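Local structure of gamma-glutamyl-gamma-aminobutyrate hydrolase PuuD (Escherichia coli, 6VTV) at residues Gln61-Leu66 / Leu108-Pro113; Arg119-Leu124 / Gly222-Pro227; Arg199-Ser204 / Ala211-Asn216. The protein hydrolyses the gamma-glutamyl bond of gamma-glutamyl-gamma-aminobutyrate, releasing glutamate and 4-aminobutanoate (GABA), the last step in making 4-aminobutanoate from putrescine. One frame throughout, in Å; residues are numbered along the deposited sequence.

Interaction 1. Residues Gln61-Leu66 / Leu108-Pro113; sequences QLLPKL and LERRIP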
ATOM      1  N   GLN B  61       5.109 -14.337  -9.284  1.00 40.98           N
ATOM      2  CA  GLN B  61       3.863 -14.090 -10.001  1.00 39.81           C
ATOM      3  C   GLN B  61       3.633 -12.603 -10.240  1.00 37.90           C
ATOM      4  O   GLN B  61       2.988 -12.229 -11.225  1.00 31.52           O
ATOM      5  CB  GLN B  61       2.684 -14.684  -9.229  1.00 33.70           C
ATOM      6  CG  GLN B  61       2.652 -16.202  -9.193  1.00 36.85           C
ATOM      7  CD  GLN B  61       1.544 -16.731  -8.304  1.00 42.42           C
ATOM      8  OE1 GLN B  61       0.376 -16.743  -8.692  1.00 42.66           O
ATOM      9  NE2 GLN B  61       1.905 -17.169  -7.104  1.00 39.40           N
ATOM     10  N   LEU B  62       4.150 -11.747  -9.361  1.00 34.30           N
ATOM     11  CA  LEU B  62       3.881 -10.316  -9.431  1.00 32.66           C
ATOM     12  C   LEU B  62       4.836  -9.581 -10.367  1.00 32.52           C
ATOM     13  O   LEU B  62       4.422  -8.640 -11.054  1.00 32.85           O
ATOM     14  CB  LEU B  62       3.958  -9.701  -8.030  1.00 32.11           C
ATOM     15  CG  LEU B  62       3.630  -8.209  -7.917  1.00 39.46           C
ATOM     16  CD1 LEU B  62       2.366  -7.861  -8.694  1.00 42.55           C
ATOM     17  CD2 LEU B  62       3.499  -7.804  -6.467  1.00 43.11           C
ATOM     18  N   LEU B  63       6.104  -9.990 -10.404  1.00 28.36           N
ATOM     19  CA  LEU B  63       7.108  -9.276 -11.191  1.00 33.19           C
ATOM     20  C   LEU B  63       6.726  -9.042 -12.650  1.00 36.16           C
ATOM     21  O   LEU B  63       6.975  -7.930 -13.146  1.00 28.88           O
ATOM     22  CB  LEU B  63       8.447 -10.022 -11.104  1.00 32.04           C
ATOM     23  CG  LEU B  63       9.141  -9.964  -9.743  1.00 32.80           C
ATOM     24  CD1 LEU B  63      10.229 -11.016  -9.678  1.00 35.41           C
ATOM     25  CD2 LEU B  63       9.710  -8.576  -9.475  1.00 27.86           C
ATOM     26  N   PRO B  64       6.145  -9.999 -13.387  1.00 36.15           N
ATOM     27  CA  PRO B  64       5.760  -9.705 -14.779  1.00 35.86           C
ATOM     28  C   PRO B  64       4.760  -8.570 -14.913  1.00 34.15           C
ATOM     29  O   PRO B  64       4.658  -7.980 -15.997  1.00 36.06           O
ATOM     30  CB  PRO B  64       5.161 -11.031 -15.267  1.00 37.64           C
ATOM     31  CG  PRO B  64       5.786 -12.062 -14.406  1.00 37.67           C
ATOM     32  CD  PRO B  64       5.932 -11.421 -13.062  1.00 34.87           C
ATOM     33  N   LYS B  65       4.023  -8.243 -13.856  1.00 34.29           N
ATOM     34  CA  LYS B  65       3.036  -7.173 -13.895  1.00 36.87           C
ATOM     35  C   LYS B  65       3.599  -5.827 -13.459  1.00 34.64           C
ATOM     36  O   LYS B  65       2.872  -4.828 -13.490  1.00 33.47           O
ATOM     37  CB  LYS B  65       1.832  -7.548 -13.025  1.00 41.21           C
ATOM     38  CG  LYS B  65       1.031  -8.712 -13.588  1.00 48.73           C
ATOM     39  CD  LYS B  65       0.224  -9.425 -12.517  1.00 49.89           C
ATOM     40  CE  LYS B  65      -0.571 -10.574 -13.116  1.00 52.38           C
ATOM     41  NZ  LYS B  65      -1.143 -11.467 -12.072  1.00 53.86           N
ATOM     42  N   LEU B  66       4.867  -5.771 -13.064  1.00 30.88           N
ATOM     43  CA  LEU B  66       5.509  -4.531 -12.652  1.00 27.67           C
ATOM     44  C   LEU B  66       6.408  -4.022 -13.769  1.00 30.40           C
ATOM     45  O   LEU B  66       7.243  -4.769 -14.291  1.00 32.63           O
ATOM     46  CB  LEU B  66       6.324  -4.736 -11.375  1.00 28.12           C
ATOM     47  CG  LEU B  66       5.565  -5.284 -10.167  1.00 32.04           C
ATOM     48  CD1 LEU B  66       6.525  -5.609  -9.034  1.00 32.34           C
ATOM     49  CD2 LEU B  66       4.510  -4.292  -9.711  1.00 27.87           C
ATOM     50  N   LEU B 108      17.016  -6.856 -10.981  1.00 32.67           N
ATOM     51  CA  LEU B 108      18.292  -6.702 -11.670  1.00 31.90           C
ATOM     52  C   LEU B 108      18.502  -7.799 -12.702  1.00 35.18           C
ATOM     53  O   LEU B 108      19.108  -7.552 -13.753  1.00 37.06           O
ATOM     54  CB  LEU B 108      19.440  -6.684 -10.661  1.00 29.70           C
ATOM     55  CG  LEU B 108      19.526  -5.444  -9.769  1.00 28.59           C
ATOM     56  CD1 LEU B 108      20.767  -5.493  -8.892  1.00 28.28           C
ATOM     57  CD2 LEU B 108      19.508  -4.175 -10.608  1.00 26.64           C
ATOM     58  N   GLU B 109      18.003  -9.005 -12.430  1.00 32.25           N
ATOM     59  CA  GLU B 109      18.078 -10.072 -13.417  1.00 37.77           C
ATOM     60  C   GLU B 109      17.072  -9.869 -14.541  1.00 36.46           C
ATOM     61  O   GLU B 109      17.381 -10.156 -15.703  1.00 39.05           O
ATOM     62  CB  GLU B 109      17.856 -11.426 -12.740  1.00 42.95           C
ATOM     63  CG  GLU B 109      17.706 -12.570 -13.717  1.00 57.26           C
ATOM     64  CD  GLU B 109      17.631 -13.909 -13.023  1.00 68.30           C
ATOM     65  OE1 GLU B 109      18.378 -14.110 -12.040  1.00 71.27           O
ATOM     66  OE2 GLU B 109      16.839 -14.764 -13.464  1.00 73.61           O
ATOM     67  N   ARG B 110      15.875  -9.377 -14.222  1.00 35.76           N
ATOM     68  CA  ARG B 110      14.846  -9.122 -15.223  1.00 35.91           C
ATOM     69  C   ARG B 110      15.004  -7.771 -15.909  1.00 40.06           C
ATOM     70  O   ARG B 110      14.185  -7.438 -16.774  1.00 36.19           O
ATOM     71  CB  ARG B 110      13.458  -9.212 -14.583  1.00 35.10           C
ATOM     72  CG  ARG B 110      13.200 -10.520 -13.856  1.00 40.17           C
ATOM     73  CD  ARG B 110      11.751 -10.648 -13.426  1.00 42.69           C
ATOM     74  NE  ARG B 110      11.480 -11.958 -12.843  1.00 45.49           N
ATOM     75  CZ  ARG B 110      10.392 -12.676 -13.100  1.00 47.76           C
ATOM     76  NH1 ARG B 110       9.472 -12.210 -13.932  1.00 44.34           N
ATOM     77  NH2 ARG B 110      10.224 -13.860 -12.527  1.00 53.91           N
ATOM     78  N   ARG B 111      16.022  -6.991 -15.538  1.00 33.70           N
ATOM     79  CA  ARG B 111      16.281  -5.674 -16.126  1.00 35.28           C
ATOM     80  C   ARG B 111      15.072  -4.750 -15.978  1.00 33.83           C
ATOM     81  O   ARG B 111      14.775  -3.936 -16.855  1.00 33.04           O
ATOM     82  CB  ARG B 111      16.716  -5.797 -17.589  1.00 40.64           C
ATOM     83  CG  ARG B 111      17.711  -6.929 -17.819  1.00 46.07           C
ATOM     84  CD  ARG B 111      18.547  -6.756 -19.082  1.00 52.51           C
ATOM     85  NE  ARG B 111      17.917  -5.897 -20.078  1.00 56.69           N
ATOM     86  CZ  ARG B 111      18.540  -4.904 -20.705  1.00 55.17           C
ATOM     87  NH1 ARG B 111      19.813  -4.644 -20.440  1.00 54.48           N
ATOM     88  NH2 ARG B 111      17.891  -4.170 -21.600  1.00 54.87           N
ATOM     89  N   ILE B 112      14.373  -4.878 -14.858  1.00 30.41           N
ATOM     90  CA  ILE B 112      13.260  -3.982 -14.541  1.00 29.53           C
ATOM     91  C   ILE B 112      13.826  -2.689 -13.959  1.00 27.88           C
ATOM     92  O   ILE B 112      14.690  -2.748 -13.072  1.00 30.93           O
ATOM     93  CB  ILE B 112      12.297  -4.647 -13.562  1.00 31.76           C
ATOM     94  CG1 ILE B 112      11.745  -5.947 -14.150  1.00 33.75           C
ATOM     95  CG2 ILE B 112      11.162  -3.702 -13.193  1.00 29.12           C
ATOM     96  CD1 ILE B 112      10.955  -6.773 -13.158  1.00 32.46           C
ATOM     97  N   PRO B 113      13.379  -1.523 -14.426  1.00 28.29           N
ATOM     98  CA  PRO B 113      13.917  -0.264 -13.897  1.00 27.35           C
ATOM     99  C   PRO B 113      13.668  -0.125 -12.402  1.00 28.45           C
ATOM    100  O   PRO B 113      12.621  -0.523 -11.886  1.00 25.29           O
ATOM    101  CB  PRO B 113      13.165   0.807 -14.695  1.00 28.74           C
ATOM    102  CG  PRO B 113      12.770   0.120 -15.960  1.00 30.60           C
ATOM    103  CD  PRO B 113      12.475  -1.300 -15.567  1.00 30.16           C
TER
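The guanidinium group of Arg-110 lies against Leu-63, whose CD1 methyl sits over one face, displaced toward the rim. The displacement brings Leu-63 CD1 closest to Arg-110 NE, at 3.5 Å. Nearer the backbone, Leu-63 CB comes within 3.7 Å of Arg-110 NH1, and the two side chains cross at about a right angle. Pro-64 approaches the same nitrogen obliquely, with its CG 3.7 Å from Arg-110 NH1. The far amino group, NH2, is held by a salt bridge to Glu-60, one residue before segment 61-66. Arginine suits this place because it combines a flat, weakly hydrated face for leucine with a charged end for the glutamate. Its chain reaches across by staying extended from CG to NE, after a first torsion (chi1 -55°) that sets CG beside the backbone N.

Ile-112 makes the second apolar contact. Its CD1 rests 4.3 Å from Leu-63 CD2, and its CG2 branch is 4.2 Å from Leu-66 O. The carbonyl of Leu-63, which also faces the isoleucine, receives the backbone N-H of Leu-66 in the short 3-10 segment 63-65. Arg-111, the first residue to leave helical angles after helix 94-109, has positive phi (57°), and the chain beyond it brings Ile-112 to face Leu-63.

Helices 56-62 and 94-109 lead into strands 68-71 and 114-117, parallel neighbours in the central sheet, so the contact packs together two equivalent helix-to-strand turns of the alpha/beta fold. Leu-63 continues onto Ile-103 and Ala-106, and Ile-112 onto His-251 of helix 235-254. With no hydrogen bond between the segments, cohesion here is apolar and van der Waals in character, while the salt bridge to Glu-60 probably limits how far the guanidinium can slide over the leucine.

Interaction 2. Residues Arg119-Leu124 / Gly222-Pro227; sequences RGLQEL and GVQWHP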
ATOM      1  N   ARG B 119      16.904   5.408   1.979  1.00 22.29           N
ATOM      2  CA  ARG B 119      17.056   4.019   2.406  1.00 27.03           C
ATOM      3  C   ARG B 119      17.117   3.080   1.210  1.00 26.63           C
ATOM      4  O   ARG B 119      17.789   2.044   1.268  1.00 23.49           O
ATOM      5  CB  ARG B 119      15.911   3.613   3.336  1.00 26.01           C
ATOM      6  CG  ARG B 119      16.122   2.261   4.002  1.00 25.71           C
ATOM      7  CD  ARG B 119      14.797   1.594   4.317  1.00 30.14           C
ATOM      8  NE  ARG B 119      14.855   0.834   5.559  1.00 34.18           N
ATOM      9  CZ  ARG B 119      15.124  -0.465   5.628  1.00 30.10           C
ATOM     10  NH1 ARG B 119      15.361  -1.156   4.522  1.00 29.19           N
ATOM     11  NH2 ARG B 119      15.155  -1.073   6.805  1.00 29.10           N
ATOM     12  N   GLY B 120      16.422   3.422   0.124  1.00 25.30           N
ATOM     13  CA  GLY B 120      16.488   2.602  -1.072  1.00 25.71           C
ATOM     14  C   GLY B 120      17.885   2.540  -1.660  1.00 22.41           C
ATOM     15  O   GLY B 120      18.340   1.476  -2.088  1.00 23.89           O
ATOM     16  N   LEU B 121      18.576   3.683  -1.709  1.00 22.17           N
ATOM     17  CA  LEU B 121      19.968   3.683  -2.152  1.00 21.63           C
ATOM     18  C   LEU B 121      20.811   2.770  -1.274  1.00 19.47           C
ATOM     19  O   LEU B 121      21.618   1.978  -1.772  1.00 22.42           O
ATOM     20  CB  LEU B 121      20.529   5.108  -2.149  1.00 22.61           C
ATOM     21  CG  LEU B 121      22.046   5.260  -2.335  1.00 25.02           C
ATOM     22  CD1 LEU B 121      22.364   6.470  -3.196  1.00 23.07           C
ATOM     23  CD2 LEU B 121      22.780   5.370  -0.999  1.00 23.99           C
ATOM     24  N   GLN B 122      20.636   2.874   0.045  1.00 18.35           N
ATOM     25  CA  GLN B 122      21.359   1.999   0.961  1.00 22.94           C
ATOM     26  C   GLN B 122      20.960   0.543   0.764  1.00 19.90           C
ATOM     27  O   GLN B 122      21.796  -0.355   0.915  1.00 22.41           O
ATOM     28  CB  GLN B 122      21.113   2.444   2.403  1.00 21.77           C
ATOM     29  CG  GLN B 122      21.544   3.883   2.674  1.00 21.18           C
ATOM     30  CD  GLN B 122      21.006   4.424   3.985  1.00 26.42           C
ATOM     31  OE1 GLN B 122      20.190   3.782   4.646  1.00 29.49           O
ATOM     32  NE2 GLN B 122      21.461   5.612   4.367  1.00 28.14           N
ATOM     33  N   GLU B 123      19.697   0.289   0.418  1.00 22.04           N
ATOM     34  CA  GLU B 123      19.291  -1.065   0.058  1.00 21.59           C
ATOM     35  C   GLU B 123      19.984  -1.524  -1.218  1.00 23.81           C
ATOM     36  O   GLU B 123      20.403  -2.683  -1.321  1.00 26.51           O
ATOM     37  CB  GLU B 123      17.770  -1.133  -0.097  1.00 21.97           C
ATOM     38  CG  GLU B 123      17.018  -1.097   1.221  1.00 20.14           C
ATOM     39  CD  GLU B 123      15.533  -0.848   1.043  1.00 21.97           C
ATOM     40  OE1 GLU B 123      15.130  -0.387  -0.045  1.00 25.56           O
ATOM     41  OE2 GLU B 123      14.766  -1.114   1.992  1.00 25.44           O
ATOM     42  N   LEU B 124      20.121  -0.627  -2.199  1.00 19.81           N
ATOM     43  CA  LEU B 124      20.817  -0.969  -3.436  1.00 19.73           C
ATOM     44  C   LEU B 124      22.276  -1.311  -3.168  1.00 19.85           C
ATOM     45  O   LEU B 124      22.809  -2.287  -3.710  1.00 23.62           O
ATOM     46  CB  LEU B 124      20.719   0.191  -4.429  1.00 25.21           C
ATOM     47  CG  LEU B 124      19.940  -0.020  -5.728  1.00 34.77           C
ATOM     48  CD1 LEU B 124      20.346   1.025  -6.759  1.00 33.50           C
ATOM     49  CD2 LEU B 124      20.159  -1.424  -6.271  1.00 38.95           C
ATOM     50  N   GLY B 222      19.871   4.967  -7.683  1.00 23.22           N
ATOM     51  CA  GLY B 222      19.576   5.319  -6.304  1.00 24.20           C
ATOM     52  C   GLY B 222      20.154   6.675  -5.965  1.00 27.39           C
ATOM     53  O   GLY B 222      21.235   7.034  -6.431  1.00 25.85           O
ATOM     54  N   VAL B 223      19.411   7.436  -5.164  1.00 24.28           N
ATOM     55  CA  VAL B 223      19.866   8.729  -4.675  1.00 22.43           C
ATOM     56  C   VAL B 223      19.709   8.754  -3.162  1.00 22.96           C
ATOM     57  O   VAL B 223      18.789   8.149  -2.601  1.00 20.91           O
ATOM     58  CB  VAL B 223      19.112   9.913  -5.329  1.00 24.00           C
ATOM     59  CG1 VAL B 223      19.258   9.868  -6.842  1.00 23.88           C
ATOM     60  CG2 VAL B 223      17.643   9.911  -4.933  1.00 23.30           C
ATOM     61  N   GLN B 224      20.634   9.447  -2.495  1.00 21.76           N
ATOM     62  CA  GLN B 224      20.625   9.507  -1.040  1.00 20.47           C
ATOM     63  C   GLN B 224      19.701  10.594  -0.505  1.00 21.63           C
ATOM     64  O   GLN B 224      19.228  10.484   0.632  1.00 19.96           O
ATOM     65  CB  GLN B 224      22.052   9.721  -0.523  1.00 23.82           C
ATOM     66  CG  GLN B 224      22.195   9.732   0.993  1.00 24.28           C
ATOM     67  CD  GLN B 224      21.840   8.403   1.632  1.00 25.46           C
ATOM     68  OE1 GLN B 224      22.646   7.471   1.649  1.00 27.39           O
ATOM     69  NE2 GLN B 224      20.627   8.310   2.169  1.00 18.71           N
ATOM     70  N   TRP B 225      19.419  11.622  -1.299  1.00 18.79           N
ATOM     71  CA  TRP B 225      18.538  12.698  -0.873  1.00 23.09           C
ATOM     72  C   TRP B 225      17.084  12.305  -1.132  1.00 25.51           C
ATOM     73  O   TRP B 225      16.774  11.158  -1.464  1.00 25.85           O
ATOM     74  CB  TRP B 225      18.921  14.002  -1.568  1.00 23.17           C
ATOM     75  CG  TRP B 225      18.847  13.971  -3.064  1.00 21.58           C
ATOM     76  CD1 TRP B 225      17.794  14.361  -3.840  1.00 21.26           C
ATOM     77  CD2 TRP B 225      19.879  13.557  -3.969  1.00 23.85           C
ATOM     78  NE1 TRP B 225      18.100  14.203  -5.170  1.00 22.27           N
ATOM     79  CE2 TRP B 225      19.375  13.711  -5.276  1.00 22.47           C
ATOM     80  CE3 TRP B 225      21.179  13.065  -3.800  1.00 22.64           C
ATOM     81  CZ2 TRP B 225      20.123  13.391  -6.408  1.00 24.01           C
ATOM     82  CZ3 TRP B 225      21.920  12.747  -4.926  1.00 23.03           C
ATOM     83  CH2 TRP B 225      21.390  12.912  -6.212  1.00 24.90           C
ATOM     84  N   HIS B 226      16.168  13.265  -0.977  1.00 23.78           N
ATOM     85  CA  HIS B 226      14.729  13.024  -1.065  1.00 22.28           C
ATOM     86  C   HIS B 226      14.146  13.860  -2.199  1.00 26.80           C
ATOM     87  O   HIS B 226      13.633  14.967  -1.970  1.00 26.24           O
ATOM     88  CB  HIS B 226      14.037  13.345   0.259  1.00 24.41           C
ATOM     89  CG  HIS B 226      14.206  12.284   1.300  1.00 27.48           C
ATOM     90  ND1 HIS B 226      13.164  11.492   1.731  1.00 26.62           N
ATOM     91  CD2 HIS B 226      15.295  11.884   1.999  1.00 25.21           C
ATOM     92  CE1 HIS B 226      13.603  10.650   2.649  1.00 27.72           C
ATOM     93  NE2 HIS B 226      14.893  10.867   2.831  1.00 25.80           N
ATOM     94  N   PRO B 227      14.195  13.359  -3.437  1.00 22.92           N
ATOM     95  CA  PRO B 227      13.586  14.099  -4.552  1.00 21.61           C
ATOM     96  C   PRO B 227      12.066  14.043  -4.563  1.00 23.49           C
ATOM     97  O   PRO B 227      11.445  14.803  -5.316  1.00 25.01           O
ATOM     98  CB  PRO B 227      14.177  13.414  -5.788  1.00 21.95           C
ATOM     99  CG  PRO B 227      14.435  12.010  -5.339  1.00 17.90           C
ATOM    100  CD  PRO B 227      14.783  12.079  -3.871  1.00 18.27           C
TER
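Leu-121, Gln-122 and Leu-124 are the residues through which helix 119-127 meets Gly-222 to Gln-224 at the end of strand 220-223. The helix starts with Arg-119, directed away from the strand; its NH1 forms a salt bridge with Glu-123 OE2 one turn on, and Asp-97 is a second partner. Leu-121 then points toward the strand. Its CG lies opposite the backbone N (chi1 169°), and its two methyls divide the work: Leu-121 CD1 lies 3.5 Å from Gly-222 O, while CD2 reaches 3.4 Å from Gln-224 OE1. Glycine suits the facing position, since the backbones draw together until the CA atoms of Leu-121 and Gly-222 are 4.5 Å apart. Gln-122 extends its chain to give a weak hydrogen bond from NE2 to Gln-224 OE1 (3.5 Å), the two amide planes turned 56° apart. Leu-124 adds a looser contact, with CD1 4.1 Å from Gly-222 N.

The helix follows Cys-118, the predicted nucleophile, and the strand leads to His-226, whose ND1 is hydrogen-bonded to Glu-228 OE2; both are also predicted active-site residues, consistent with the Cys-His-Glu triad of class I glutamine amidotransferases. The buried leucine contacts probably help fix the spacing between these elements, whereas the weak amide bond probably contributes little strength, though it gives buried Gln-224 OE1 a polar partner.

Interaction 3. Residues Arg199-Ser204 / Ala211-Asn216; sequences RVEARS and AVSVIN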
ATOM      1  N   ARG B 199      28.118   1.861 -10.144  1.00 29.75           N
ATOM      2  CA  ARG B 199      28.887   3.015 -10.584  0.50 32.72           C
ATOM      3  C   ARG B 199      28.478   4.230  -9.760  1.00 32.44           C
ATOM      4  O   ARG B 199      27.287   4.443  -9.508  1.00 26.76           O
ATOM      5  CB  ARG B 199      28.662   3.274 -12.077  0.50 35.56           C
ATOM      6  CG  ARG B 199      28.917   4.700 -12.529  0.50 36.33           C
ATOM      7  CD  ARG B 199      28.047   5.062 -13.729  0.50 37.42           C
ATOM      8  NE  ARG B 199      28.147   4.084 -14.811  0.50 37.89           N
ATOM      9  CZ  ARG B 199      27.154   3.286 -15.195  0.50 38.90           C
ATOM     10  NH1 ARG B 199      25.977   3.344 -14.586  0.50 39.51           N
ATOM     11  NH2 ARG B 199      27.337   2.429 -16.191  0.50 37.84           N
ATOM     12  N   VAL B 200      29.463   5.014  -9.326  1.00 32.28           N
ATOM     13  CA  VAL B 200      29.170   6.190  -8.517  1.00 30.20           C
ATOM     14  C   VAL B 200      28.612   7.286  -9.414  1.00 29.34           C
ATOM     15  O   VAL B 200      29.195   7.619 -10.455  1.00 30.69           O
ATOM     16  CB  VAL B 200      30.426   6.657  -7.767  1.00 34.69           C
ATOM     17  CG1 VAL B 200      30.163   7.975  -7.057  1.00 31.72           C
ATOM     18  CG2 VAL B 200      30.869   5.592  -6.772  1.00 33.94           C
ATOM     19  N   GLU B 201      27.471   7.847  -9.018  1.00 27.91           N
ATOM     20  CA  GLU B 201      26.795   8.867  -9.811  1.00 28.36           C
ATOM     21  C   GLU B 201      27.019  10.281  -9.297  1.00 29.90           C
ATOM     22  O   GLU B 201      27.095  11.212 -10.105  1.00 30.94           O
ATOM     23  CB  GLU B 201      25.290   8.585  -9.865  1.00 24.80           C
ATOM     24  CG  GLU B 201      24.912   7.386 -10.719  1.00 28.31           C
ATOM     25  CD  GLU B 201      24.925   7.698 -12.203  1.00 33.84           C
ATOM     26  OE1 GLU B 201      25.028   8.890 -12.563  1.00 37.51           O
ATOM     27  OE2 GLU B 201      24.837   6.750 -13.011  1.00 37.05           O
ATOM     28  N   ALA B 202      27.124  10.470  -7.983  1.00 28.02           N
ATOM     29  CA  ALA B 202      27.321  11.800  -7.423  1.00 29.29           C
ATOM     30  C   ALA B 202      27.920  11.678  -6.029  1.00 27.25           C
ATOM     31  O   ALA B 202      27.778  10.652  -5.360  1.00 23.74           O
ATOM     32  CB  ALA B 202      26.008  12.591  -7.377  1.00 28.77           C
ATOM     33  N   ARG B 203      28.594  12.748  -5.603  1.00 27.24           N
ATOM     34  CA  ARG B 203      29.201  12.814  -4.281  1.00 28.07           C
ATOM     35  C   ARG B 203      28.955  14.183  -3.663  1.00 31.27           C
ATOM     36  O   ARG B 203      28.950  15.203  -4.356  1.00 28.68           O
ATOM     37  CB  ARG B 203      30.716  12.568  -4.320  1.00 28.65           C
ATOM     38  CG  ARG B 203      31.153  11.210  -4.829  1.00 32.75           C
ATOM     39  CD  ARG B 203      32.672  11.124  -4.804  1.00 33.93           C
ATOM     40  NE  ARG B 203      33.174   9.845  -5.295  1.00 37.19           N
ATOM     41  CZ  ARG B 203      33.461   8.807  -4.516  1.00 41.22           C
ATOM     42  NH1 ARG B 203      33.296   8.891  -3.203  1.00 44.10           N
ATOM     43  NH2 ARG B 203      33.916   7.683  -5.053  1.00 38.72           N
ATOM     44  N   SER B 204      28.767  14.195  -2.343  1.00 29.83           N
ATOM     45  CA  SER B 204      28.774  15.438  -1.592  1.00 31.22           C
ATOM     46  C   SER B 204      30.207  15.968  -1.508  1.00 30.87           C
ATOM     47  O   SER B 204      31.161  15.231  -1.765  1.00 32.40           O
ATOM     48  CB  SER B 204      28.190  15.217  -0.196  1.00 28.49           C
ATOM     49  OG  SER B 204      28.553  13.952   0.330  1.00 33.55           O
ATOM     50  N   ALA B 211      24.769   9.103  -4.734  1.00 30.33           N
ATOM     51  CA  ALA B 211      23.971   8.523  -5.805  1.00 23.90           C
ATOM     52  C   ALA B 211      24.778   7.427  -6.488  1.00 24.02           C
ATOM     53  O   ALA B 211      25.983   7.580  -6.698  1.00 25.83           O
ATOM     54  CB  ALA B 211      23.543   9.586  -6.823  1.00 23.06           C
ATOM     55  N   VAL B 212      24.105   6.327  -6.829  1.00 24.48           N
ATOM     56  CA  VAL B 212      24.729   5.181  -7.483  1.00 24.42           C
ATOM     57  C   VAL B 212      23.812   4.691  -8.597  1.00 25.97           C
ATOM     58  O   VAL B 212      22.638   5.055  -8.674  1.00 26.93           O
ATOM     59  CB  VAL B 212      25.025   4.026  -6.502  1.00 24.64           C
ATOM     60  CG1 VAL B 212      26.109   4.419  -5.520  1.00 26.30           C
ATOM     61  CG2 VAL B 212      23.755   3.609  -5.770  1.00 20.30           C
ATOM     62  N   SER B 213      24.366   3.847  -9.463  1.00 23.26           N
ATOM     63  CA  SER B 213      23.578   3.181 -10.487  1.00 25.51           C
ATOM     64  C   SER B 213      24.234   1.849 -10.821  1.00 30.73           C
ATOM     65  O   SER B 213      25.455   1.701 -10.727  1.00 35.69           O
ATOM     66  CB  SER B 213      23.426   4.038 -11.750  1.00 25.23           C
ATOM     67  OG  SER B 213      24.583   3.976 -12.563  1.00 28.14           O
ATOM     68  N   VAL B 214      23.410   0.880 -11.205  1.00 29.97           N
ATOM     69  CA  VAL B 214      23.899  -0.460 -11.512  1.00 28.78           C
ATOM     70  C   VAL B 214      24.450  -0.472 -12.932  1.00 30.82           C
ATOM     71  O   VAL B 214      23.753  -0.112 -13.886  1.00 33.16           O
ATOM     72  CB  VAL B 214      22.792  -1.510 -11.342  1.00 30.03           C
ATOM     73  CG1 VAL B 214      23.256  -2.860 -11.863  1.00 35.15           C
ATOM     74  CG2 VAL B 214      22.385  -1.615  -9.882  1.00 26.62           C
ATOM     75  N   ILE B 215      25.711  -0.886 -13.072  1.00 30.30           N
ATOM     76  CA  ILE B 215      26.313  -1.034 -14.389  1.00 35.93           C
ATOM     77  C   ILE B 215      25.643  -2.189 -15.121  1.00 44.01           C
ATOM     78  O   ILE B 215      25.240  -3.188 -14.508  1.00 48.95           O
ATOM     79  CB  ILE B 215      27.830  -1.253 -14.259  1.00 36.36           C
ATOM     80  CG1 ILE B 215      28.458  -0.130 -13.432  1.00 35.53           C
ATOM     81  CG2 ILE B 215      28.491  -1.333 -15.626  1.00 38.34           C
ATOM     82  CD1 ILE B 215      29.891  -0.397 -13.030  1.00 34.64           C
ATOM     83  N   ASN B 216      25.503  -2.047 -16.441  1.00 44.77           N
ATOM     84  CA  ASN B 216      24.917  -3.055 -17.320  1.00 49.35           C
ATOM     85  C   ASN B 216      23.438  -3.294 -17.038  1.00 47.11           C
ATOM     86  O   ASN B 216      22.885  -4.322 -17.442  1.00 52.98           O
ATOM     87  CB  ASN B 216      25.690  -4.378 -17.251  1.00 53.96           C
ATOM     88  CG  ASN B 216      27.128  -4.234 -17.715  1.00 61.26           C
ATOM     89  OD1 ASN B 216      27.412  -3.517 -18.675  1.00 62.84           O
ATOM     90  ND2 ASN B 216      28.042  -4.916 -17.035  1.00 61.90           N
TER
HETATM   91  O   HOH W   1      24.112   1.842 -16.537  1.00 54.65           O
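Strands 198-203 and 209-214 form an antiparallel beta hairpin, interrupted by a classic beta bulge at Glu-201 and Ala-202, both opposite Ala-211. Before the bulge, Arg-199 and Ser-213 make a hydrogen-bonded pair: Arg-199 N to Ser-213 O is 2.7 Å and almost straight (175°), and Ser-213 N to Arg-199 O is 3.0 Å. Beyond the non-hydrogen-bonded pair Val-200 and Val-212, the carbonyl of Ala-211 accepts two N-H groups, a good bond from Glu-201 N to Ala-211 O (2.8 Å) and a weak one from Ala-202 N to the same oxygen (3.4 Å). The small side chain of Ala-211 leaves room for both neighbours, its CB lying 3.6 Å from Glu-201 CB and 3.9 Å from Ala-202 CB.

The first torsion of Glu-201 (chi1 -71°) sets CG beside its own backbone N and against the carbonyl carbon of Val-212; the bend at chi2 (-78°) then brings the carboxylate to Ser-213. There the serine OG donates to the anti lone pair of Glu-201 OE2, at 2.8 Å. The carboxylate has further partners in the backbone N-H groups of Leu-170 and Leu-171, at the start of helix 170-174. Ile-215 CG1 lies over one guanidinium face of Arg-199, which is modelled in two conformers, and also touches Arg-199 CB at 3.7 Å; the very short approach of Arg-199 NH1 to Ser-213 OG is doubtful as a bond.

Serine suits its place as a compact donor, and glutamate as an acceptor for several N-H and O-H groups at once. Those donors and the helix start would probably stabilise the negative charge of the buried carboxylate, joining the hairpin to helix 170-174.

Interactions 2 and 3 share one sheet: strand 209-214 pairs with strand 220-223, and a probable hydrogen bond joins Gly-222 N to Val-212 O (2.9 Å). Leu-121 CD1 also lies 3.7 Å from Ala-211 CA, so the helix of interaction 2 packs on the hairpin as well; their centres are about 11 Å apart. Interaction 2 is nearest the chemistry, with the Gln-224 side chain about 4 Å from that of Cys-118 and about 5 Å from the manganese ion, against about 11 and 10 Å for Ala-211 in interaction 3. Interaction 1 lies away from these sites, touching interaction 3 where Leu-108 CD2 meets Val-214 CG2 at 3.9 Å.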